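Local coordinates for protein pterin-4-alpha-carbinolamine dehydratase MoaB2 (Mycobacterium marinum, PDB 3RFQ) that probably takes part in molybdenum cofactor biosynthesis as a MogA/MoaB-type protein, consistent with binding molybdopterin or a related pterin, at residues 84-89 against 149-154; 61-66 against 90-95; 127-132 against 163-168. All coordinates share one frame; numbering follows the deposited sequence.

Contact 1: residues 84-89 against 149-154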
loop_
_atom_site.group_PDB
_atom_site.type_symbol
_atom_site.label_atom_id
_atom_site.label_comp_id
_atom_site.label_asym_id
_atom_site.label_seq_id
_atom_site.Cartn_x
_atom_site.Cartn_y
_atom_site.Cartn_z
ATOM N N THR C 84 -2.366 7.133 35.294
ATOM C CA THR C 84 -3.656 7.098 35.978
ATOM C C THR C 84 -4.632 6.181 35.224
ATOM O O THR C 84 -5.275 5.318 35.841
ATOM C CB THR C 84 -4.227 8.529 36.132
ATOM O OG1 THR C 84 -3.345 9.269 36.971
ATOM C CG2 THR C 84 -5.613 8.528 36.760
ATOM N N ALA C 85 -4.712 6.339 33.901
ATOM C CA ALA C 85 -5.575 5.467 33.094
ATOM C C ALA C 85 -5.155 3.996 33.186
ATOM O O ALA C 85 -6.000 3.111 33.367
ATOM C CB ALA C 85 -5.632 5.923 31.658
ATOM N N VAL C 86 -3.853 3.739 33.091
ATOM C CA VAL C 86 -3.346 2.366 33.214
ATOM C C VAL C 86 -3.707 1.766 34.585
ATOM O O VAL C 86 -4.295 0.662 34.654
ATOM C CB VAL C 86 -1.823 2.285 32.940
ATOM C CG1 VAL C 86 -1.273 0.890 33.276
ATOM C CG2 VAL C 86 -1.530 2.667 31.469
ATOM N N ILE C 87 -3.411 2.508 35.656
ATOM C CA ILE C 87 -3.694 2.046 37.010
ATOM C C ILE C 87 -5.189 1.809 37.174
ATOM O O ILE C 87 -5.589 0.911 37.908
ATOM C CB ILE C 87 -3.133 3.022 38.089
ATOM C CG1 ILE C 87 -1.589 2.999 38.084
ATOM C CG2 ILE C 87 -3.694 2.720 39.518
ATOM C CD1 ILE C 87 -0.927 4.128 38.928
ATOM N N GLY C 88 -6.001 2.601 36.462
ATOM C CA GLY C 88 -7.461 2.522 36.530
ATOM C C GLY C 88 -8.097 1.349 35.796
ATOM O O GLY C 88 -9.298 1.152 35.901
ATOM N N GLY C 89 -7.307 0.584 35.043
ATOM C CA GLY C 89 -7.825 -0.581 34.307
ATOM C C GLY C 89 -8.542 -0.299 32.986
ATOM O O GLY C 89 -9.302 -1.134 32.506
ATOM N N GLY C 149 0.821 -2.369 31.223
ATOM C CA GLY C 149 0.024 -3.311 32.024
ATOM C C GLY C 149 -0.965 -4.069 31.151
ATOM O O GLY C 149 -0.574 -4.847 30.314
ATOM N N SER C 150 -2.254 -3.823 31.332
ATOM C CA SER C 150 -3.261 -4.420 30.457
ATOM C C SER C 150 -3.953 -3.389 29.549
ATOM O O SER C 150 -5.009 -3.658 28.968
ATOM C CB SER C 150 -4.292 -5.184 31.295
ATOM O OG SER C 150 -3.659 -6.305 31.877
ATOM N N THR C 151 -3.331 -2.222 29.416
ATOM C CA THR C 151 -3.915 -1.134 28.664
ATOM C C THR C 151 -3.212 -0.905 27.344
ATOM O O THR C 151 -1.990 -0.715 27.310
ATOM C CB THR C 151 -3.881 0.183 29.480
ATOM O OG1 THR C 151 -4.618 0.006 30.705
ATOM C CG2 THR C 151 -4.490 1.343 28.672
ATOM N N LEU C 152 -3.992 -0.889 26.268
ATOM C CA LEU C 152 -3.498 -0.474 24.948
ATOM C C LEU C 152 -3.513 1.064 24.846
ATOM O O LEU C 152 -4.534 1.682 25.112
ATOM C CB LEU C 152 -4.326 -1.134 23.815
ATOM C CG LEU C 152 -4.069 -0.653 22.367
ATOM C CD1 LEU C 152 -2.626 -0.937 21.840
ATOM C CD2 LEU C 152 -5.129 -1.223 21.398
ATOM N N VAL C 153 -2.382 1.668 24.482
ATOM C CA VAL C 153 -2.256 3.131 24.350
ATOM C C VAL C 153 -1.812 3.439 22.925
ATOM O O VAL C 153 -0.843 2.867 22.444
ATOM C CB VAL C 153 -1.152 3.680 25.286
ATOM C CG1 VAL C 153 -0.953 5.215 25.130
ATOM C CG2 VAL C 153 -1.417 3.271 26.755
ATOM N N VAL C 154 -2.521 4.339 22.266
ATOM C CA VAL C 154 -2.224 4.730 20.881
ATOM C C VAL C 154 -2.141 6.247 20.801
ATOM O O VAL C 154 -3.041 6.921 21.281
ATOM C CB VAL C 154 -3.319 4.165 19.913
ATOM C CG1 VAL C 154 -3.048 4.599 18.443
ATOM C CG2 VAL C 154 -3.365 2.608 20.032
HETATM O O HOH W 1 -3.975 -1.785 32.676
#
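V86 and T151 make the apolar part of this contact, where the last turn of helix 75-87 lies against the start of strand 151-156. Methyl CG2 of V86, anti to its own carbonyl carbon (CG1 stands anti to N, chi1 172°), approaches CB of T151 at 4.0 Å, and the two branched side chains cross obliquely. The threonine hydroxyl faces the helix backbone instead: T151 OG1 lies 3.7 Å from V86 CA. G149, at the edge, brings its backbone near CG1 of V86, and its positive phi suits a glycine.

The architecture is that of the alpha/beta MogA/MoaB family, with helix 75-87 packed on one face of the central sheet. T151 points from the sheet toward that helix, while its neighbour L152 belongs to the other face, touching A174 and I177 of helix 160-180.

Polar links between the segments run through one water. It spends both hydrogens on V86 O (3.2 Å) and T151 OG1 (2.7 Å). S150 N donates to this water at 3.0 Å. T151 OG1 in turn donates to V90 O, so a small beta-branched residue with a hydroxyl serves packing and bonding together. V86 O also receives G89 N at 3.0 Å, one bond of the Schellman motif that closes the helix, with G89 at positive phi.

Contact 2: residues 61-66 against 90-95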
loop_
_atom_site.group_PDB
_atom_site.type_symbol
_atom_site.label_atom_id
_atom_site.label_comp_id
_atom_site.label_asym_id
_atom_site.label_seq_id
_atom_site.Cartn_x
_atom_site.Cartn_y
_atom_site.Cartn_z
ATOM N N ALA C 61 -17.205 2.307 17.601
ATOM C CA ALA C 61 -16.426 1.072 17.567
ATOM C C ALA C 61 -16.714 0.105 18.751
ATOM O O ALA C 61 -16.090 -0.935 18.850
ATOM C CB ALA C 61 -14.951 1.426 17.532
ATOM N N GLY C 62 -17.644 0.448 19.650
ATOM C CA GLY C 62 -18.021 -0.455 20.755
ATOM C C GLY C 62 -17.266 -0.224 22.055
ATOM O O GLY C 62 -17.321 -1.064 22.955
ATOM N N PHE C 63 -16.572 0.906 22.183
ATOM C CA PHE C 63 -15.938 1.236 23.448
ATOM C C PHE C 63 -16.849 2.089 24.327
ATOM O O PHE C 63 -17.523 2.998 23.825
ATOM C CB PHE C 63 -14.601 1.951 23.223
ATOM C CG PHE C 63 -13.537 1.050 22.680
ATOM C CD1 PHE C 63 -12.710 0.336 23.539
ATOM C CD2 PHE C 63 -13.407 0.862 21.313
ATOM C CE1 PHE C 63 -11.757 -0.546 23.018
ATOM C CE2 PHE C 63 -12.469 -0.012 20.802
ATOM C CZ PHE C 63 -11.633 -0.698 21.654
ATOM N N VAL C 64 -16.874 1.803 25.622
ATOM C CA VAL C 64 -17.521 2.696 26.569
ATOM C C VAL C 64 -16.473 3.725 27.001
ATOM O O VAL C 64 -15.417 3.343 27.515
ATOM C CB VAL C 64 -18.050 1.923 27.807
ATOM C CG1 VAL C 64 -18.542 2.878 28.880
ATOM C CG2 VAL C 64 -19.213 1.067 27.407
ATOM N N VAL C 65 -16.752 5.007 26.778
ATOM C CA VAL C 65 -15.775 6.086 27.004
ATOM C C VAL C 65 -15.862 6.716 28.422
ATOM O O VAL C 65 -16.830 7.385 28.748
ATOM C CB VAL C 65 -15.888 7.162 25.896
ATOM C CG1 VAL C 65 -14.875 8.304 26.113
ATOM C CG2 VAL C 65 -15.687 6.536 24.535
ATOM N N ASP C 66 -14.838 6.484 29.253
ATOM C CA ASP C 66 -14.765 7.024 30.609
ATOM C C ASP C 66 -14.917 8.541 30.595
ATOM O O ASP C 66 -15.605 9.109 31.454
ATOM C CB ASP C 66 -13.402 6.723 31.256
ATOM C CG ASP C 66 -13.295 5.318 31.837
ATOM O OD1 ASP C 66 -14.232 4.516 31.704
ATOM O OD2 ASP C 66 -12.245 5.019 32.452
ATOM N N VAL C 90 -8.320 0.882 32.416
ATOM C CA VAL C 90 -8.885 1.273 31.125
ATOM C C VAL C 90 -8.300 0.329 30.049
ATOM O O VAL C 90 -7.106 -0.013 30.128
ATOM C CB VAL C 90 -8.469 2.736 30.813
ATOM C CG1 VAL C 90 -8.857 3.149 29.417
ATOM C CG2 VAL C 90 -9.058 3.718 31.875
ATOM N N ASP C 91 -9.106 -0.101 29.072
ATOM C CA ASP C 91 -8.585 -1.026 28.048
ATOM C C ASP C 91 -7.817 -0.332 26.916
ATOM O O ASP C 91 -6.833 -0.881 26.411
ATOM C CB ASP C 91 -9.687 -1.917 27.451
ATOM C CG ASP C 91 -10.411 -2.718 28.506
ATOM O OD1 ASP C 91 -9.817 -3.668 29.101
ATOM O OD2 ASP C 91 -11.583 -2.378 28.738
ATOM N N LEU C 92 -8.292 0.861 26.533
ATOM C CA LEU C 92 -7.760 1.625 25.400
ATOM C C LEU C 92 -7.618 3.097 25.742
ATOM O O LEU C 92 -8.604 3.759 26.086
ATOM C CB LEU C 92 -8.665 1.485 24.171
ATOM C CG LEU C 92 -8.284 2.343 22.939
ATOM C CD1 LEU C 92 -6.819 2.123 22.501
ATOM C CD2 LEU C 92 -9.217 2.123 21.763
ATOM N N VAL C 93 -6.397 3.606 25.667
ATOM C CA VAL C 93 -6.174 5.045 25.711
ATOM C C VAL C 93 -5.794 5.557 24.308
ATOM O O VAL C 93 -4.837 5.078 23.715
ATOM C CB VAL C 93 -5.086 5.444 26.741
ATOM C CG1 VAL C 93 -4.881 7.007 26.764
ATOM C CG2 VAL C 93 -5.455 4.944 28.129
ATOM N N VAL C 94 -6.544 6.535 23.803
ATOM C CA VAL C 94 -6.180 7.218 22.572
ATOM C C VAL C 94 -5.811 8.638 23.001
ATOM O O VAL C 94 -6.639 9.322 23.596
ATOM C CB VAL C 94 -7.376 7.225 21.573
ATOM C CG1 VAL C 94 -7.048 7.994 20.321
ATOM C CG2 VAL C 94 -7.798 5.797 21.208
ATOM N N SER C 95 -4.563 9.064 22.762
ATOM C CA SER C 95 -4.171 10.473 22.954
ATOM C C SER C 95 -4.221 11.193 21.599
ATOM O O SER C 95 -4.079 10.562 20.563
ATOM C CB SER C 95 -2.763 10.582 23.567
ATOM O OG SER C 95 -1.751 10.120 22.671
#
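With F63 CG anti to its carbonyl carbon (chi1 -71°) and the ring turned broadside (chi2 -89°), the phenyl group presents a face to L92. The leucine answers with an extended side chain: CG is anti to the backbone N, and CD2 continues the line away from CA, which carries that methyl out over the ring. The result is a CH-pi contact in which L92 CD2 sits 3.9 Å from the ring centroid of F63 and only 18° off the ring normal. The methyl is displaced a little toward the rim, so its closest ring atom is CZ of F63, at 3.7 Å. CB of L92 adds a second touch, 3.9 Å from CE1 of F63, and the two side chains cross at about a right angle. A flat aromatic suits this place because it offers a broad surface to a branched aliphatic group; A174 and I178 of helix 160-180 also touch F63, while L58 of helix 51-60 touches L92.

At the other end, where D66 is exposed and V90 buried, the character is mixed. V90 turns methyl CG2 toward the carboxylate of D66, 3.5 Å from OD2, an apolar touch rather than a bond. The polar partner of that oxygen is R32, whose NH1 forms a salt bridge with D66 OD2 while its side chain also packs on V90. An acid can therefore sit beside a valine methyl at this exposed margin, its charge probably balanced by the arginine.

CA atoms of F63 and L92 are 8.4 Å apart, because strand 31-38 lies between strands 63-71 and 92-96. With helix 75-87 as the connection, the parallel pair forms a beta-alpha-beta crossover that skips one strand, as in Rossmann-like alpha/beta folds.

Contact 3: residues 127-132 against 163-168. With NA (sodium ion), chain F.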
loop_
_atom_site.group_PDB
_atom_site.type_symbol
_atom_site.label_atom_id
_atom_site.label_comp_id
_atom_site.label_asym_id
_atom_site.label_seq_id
_atom_site.Cartn_x
_atom_site.Cartn_y
_atom_site.Cartn_z
ATOM N N ARG C 127 0.419 5.468 9.940
ATOM C CA ARG C 127 1.235 6.318 9.078
ATOM C C ARG C 127 1.028 6.005 7.609
ATOM O O ARG C 127 0.891 6.945 6.795
ATOM C CB ARG C 127 2.717 6.256 9.443
ATOM C CG ARG C 127 3.101 7.001 10.741
ATOM C CD ARG C 127 4.629 7.162 10.859
ATOM N NE ARG C 127 5.228 5.858 11.201
ATOM C CZ ARG C 127 5.401 5.418 12.451
ATOM N NH1 ARG C 127 5.925 4.215 12.659
ATOM N NH2 ARG C 127 5.068 6.195 13.492
ATOM N N ALA C 128 1.008 4.711 7.249
ATOM C CA ALA C 128 0.845 4.365 5.832
ATOM C C ALA C 128 -0.504 4.856 5.315
ATOM O O ALA C 128 -0.622 5.356 4.182
ATOM C CB ALA C 128 1.001 2.850 5.578
ATOM N N SER C 129 -1.537 4.684 6.121
ATOM C CA SER C 129 -2.867 5.167 5.713
ATOM C C SER C 129 -2.912 6.697 5.606
ATOM O O SER C 129 -3.508 7.285 4.666
ATOM C CB SER C 129 -3.909 4.711 6.733
ATOM O OG SER C 129 -5.146 5.163 6.321
ATOM N N GLY C 130 -2.303 7.354 6.583
ATOM C CA GLY C 130 -2.262 8.810 6.541
ATOM C C GLY C 130 -1.583 9.341 5.286
ATOM O O GLY C 130 -2.055 10.298 4.633
ATOM N N LEU C 131 -0.456 8.728 4.958
ATOM C CA LEU C 131 0.318 9.147 3.816
ATOM C C LEU C 131 -0.504 9.028 2.522
ATOM O O LEU C 131 -0.564 9.994 1.771
ATOM C CB LEU C 131 1.593 8.320 3.739
ATOM C CG LEU C 131 2.800 9.074 3.197
ATOM C CD1 LEU C 131 3.140 10.242 4.131
ATOM C CD2 LEU C 131 3.964 8.132 3.090
ATOM N N SER C 132 -1.163 7.889 2.268
ATOM C CA SER C 132 -1.975 7.779 1.027
ATOM C C SER C 132 -3.223 8.662 0.945
ATOM O O SER C 132 -3.630 9.021 -0.155
ATOM C CB SER C 132 -2.280 6.341 0.580
ATOM O OG SER C 132 -2.251 5.454 1.655
ATOM N N VAL C 163 -7.142 12.421 13.209
ATOM C CA VAL C 163 -7.990 11.748 14.170
ATOM C C VAL C 163 -8.964 10.820 13.439
ATOM O O VAL C 163 -9.104 9.641 13.789
ATOM C CB VAL C 163 -8.803 12.772 15.018
ATOM C CG1 VAL C 163 -9.895 12.041 15.799
ATOM C CG2 VAL C 163 -7.870 13.540 15.943
ATOM N N ARG C 164 -9.614 11.332 12.410
ATOM C CA ARG C 164 -10.596 10.496 11.742
ATOM C C ARG C 164 -9.918 9.266 11.092
ATOM O O ARG C 164 -10.371 8.109 11.257
ATOM C CB ARG C 164 -11.331 11.309 10.678
ATOM C CG ARG C 164 -12.275 12.345 11.225
ATOM C CD ARG C 164 -13.088 12.944 10.086
ATOM N NE ARG C 164 -13.999 13.992 10.545
ATOM C CZ ARG C 164 -15.146 13.791 11.195
ATOM N NH1 ARG C 164 -15.545 12.558 11.520
ATOM N NH2 ARG C 164 -15.890 14.832 11.536
ATOM N N ASP C 165 -8.859 9.526 10.327
ATOM C CA ASP C 165 -8.206 8.458 9.584
ATOM C C ASP C 165 -7.504 7.457 10.521
ATOM O O ASP C 165 -7.585 6.247 10.289
ATOM C CB ASP C 165 -7.263 9.013 8.521
ATOM C CG ASP C 165 -6.746 7.939 7.588
ATOM O OD1 ASP C 165 -7.538 7.391 6.786
ATOM O OD2 ASP C 165 -5.534 7.637 7.641
ATOM N N GLY C 166 -6.846 7.963 11.573
ATOM C CA GLY C 166 -6.233 7.122 12.600
ATOM C C GLY C 166 -7.214 6.150 13.216
ATOM O O GLY C 166 -6.900 4.980 13.387
ATOM N N MET C 167 -8.413 6.625 13.548
ATOM C CA MET C 167 -9.441 5.785 14.170
ATOM C C MET C 167 -9.977 4.733 13.204
ATOM O O MET C 167 -10.240 3.612 13.619
ATOM C CB MET C 167 -10.602 6.638 14.732
ATOM C CG MET C 167 -10.264 7.464 15.988
ATOM S SD MET C 167 -9.606 6.504 17.384
ATOM C CE MET C 167 -10.957 5.376 17.730
ATOM N N ALA C 168 -10.150 5.089 11.923
ATOM C CA ALA C 168 -10.586 4.126 10.898
ATOM C C ALA C 168 -9.608 2.933 10.823
ATOM O O ALA C 168 -10.008 1.759 10.704
ATOM C CB ALA C 168 -10.678 4.812 9.522
HETATM NA NA NA F . -7.395 5.037 5.148
HETATM O O HOH W 2 -5.615 5.963 3.366
HETATM O O HOH W 3 -7.827 4.437 7.444
HETATM O O HOH W 4 -6.738 2.323 5.254
HETATM O O HOH W 5 -8.692 6.643 4.084
#
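S129 and D165 meet at the tight centre of this helix-helix contact. The serine hydroxyl donates to D165 OD2 at 2.8 Å, arriving on the syn side of the carboxylate and 16° out of its plane. Both side chains extend from their helices with the terminal group anti to the backbone N (chi1 -179° for S129, -171° for D165), which brings them together across the gap. The backbone N of G130 stands 3.4 Å from D165 OD2, at an angle too poor for a hydrogen bond. A short hydroxyl and a short carboxylate fit this spacing, and each also has an oxygen to offer a metal.

The watery side is built differently. A sodium ion is held by S129 OG at 2.5 Å and, more loosely, by D165 OD1 at 2.9 Å, so the two oxygens of the aspartate divide their work between metal and hydroxyl. Four waters take further positions round the ion. One of them also donates to S129 O at 2.8 Å; another makes only a weak bond to D165 O. The hydroxyl of S129 thus points its hydrogen at the carboxylate and its oxygen at the cation.

S129 and D165 of the second subunit bind the same sodium, whose positive charge probably eases the approach of the two carboxylates. R164 adds a salt bridge to E60 of that subunit. The arrangement is a hydrated metal site shared across a subunit interface, with matching serine and aspartate ligands from both chains.

How the contacts relate
Contacts 1 and 2 belong to the same sheet, whose strands 92-96 and 151-156 are neighbours, and they touch directly: L152 O lies 2.7 Å from V93 N, a probable backbone hydrogen bond. They also have helix 75-87 in common. Contact 2 is largely buried and apolar, whereas contact 1 is partly buried and relies on a water. Contact 3 lies apart, its centre about 23 Å from that of contact 1, joining two helices by polar and metal bonds. It is buried too, but at a subunit interface rather than in the core of the chain. V94 and M167 link it to contact 2 by packing alone.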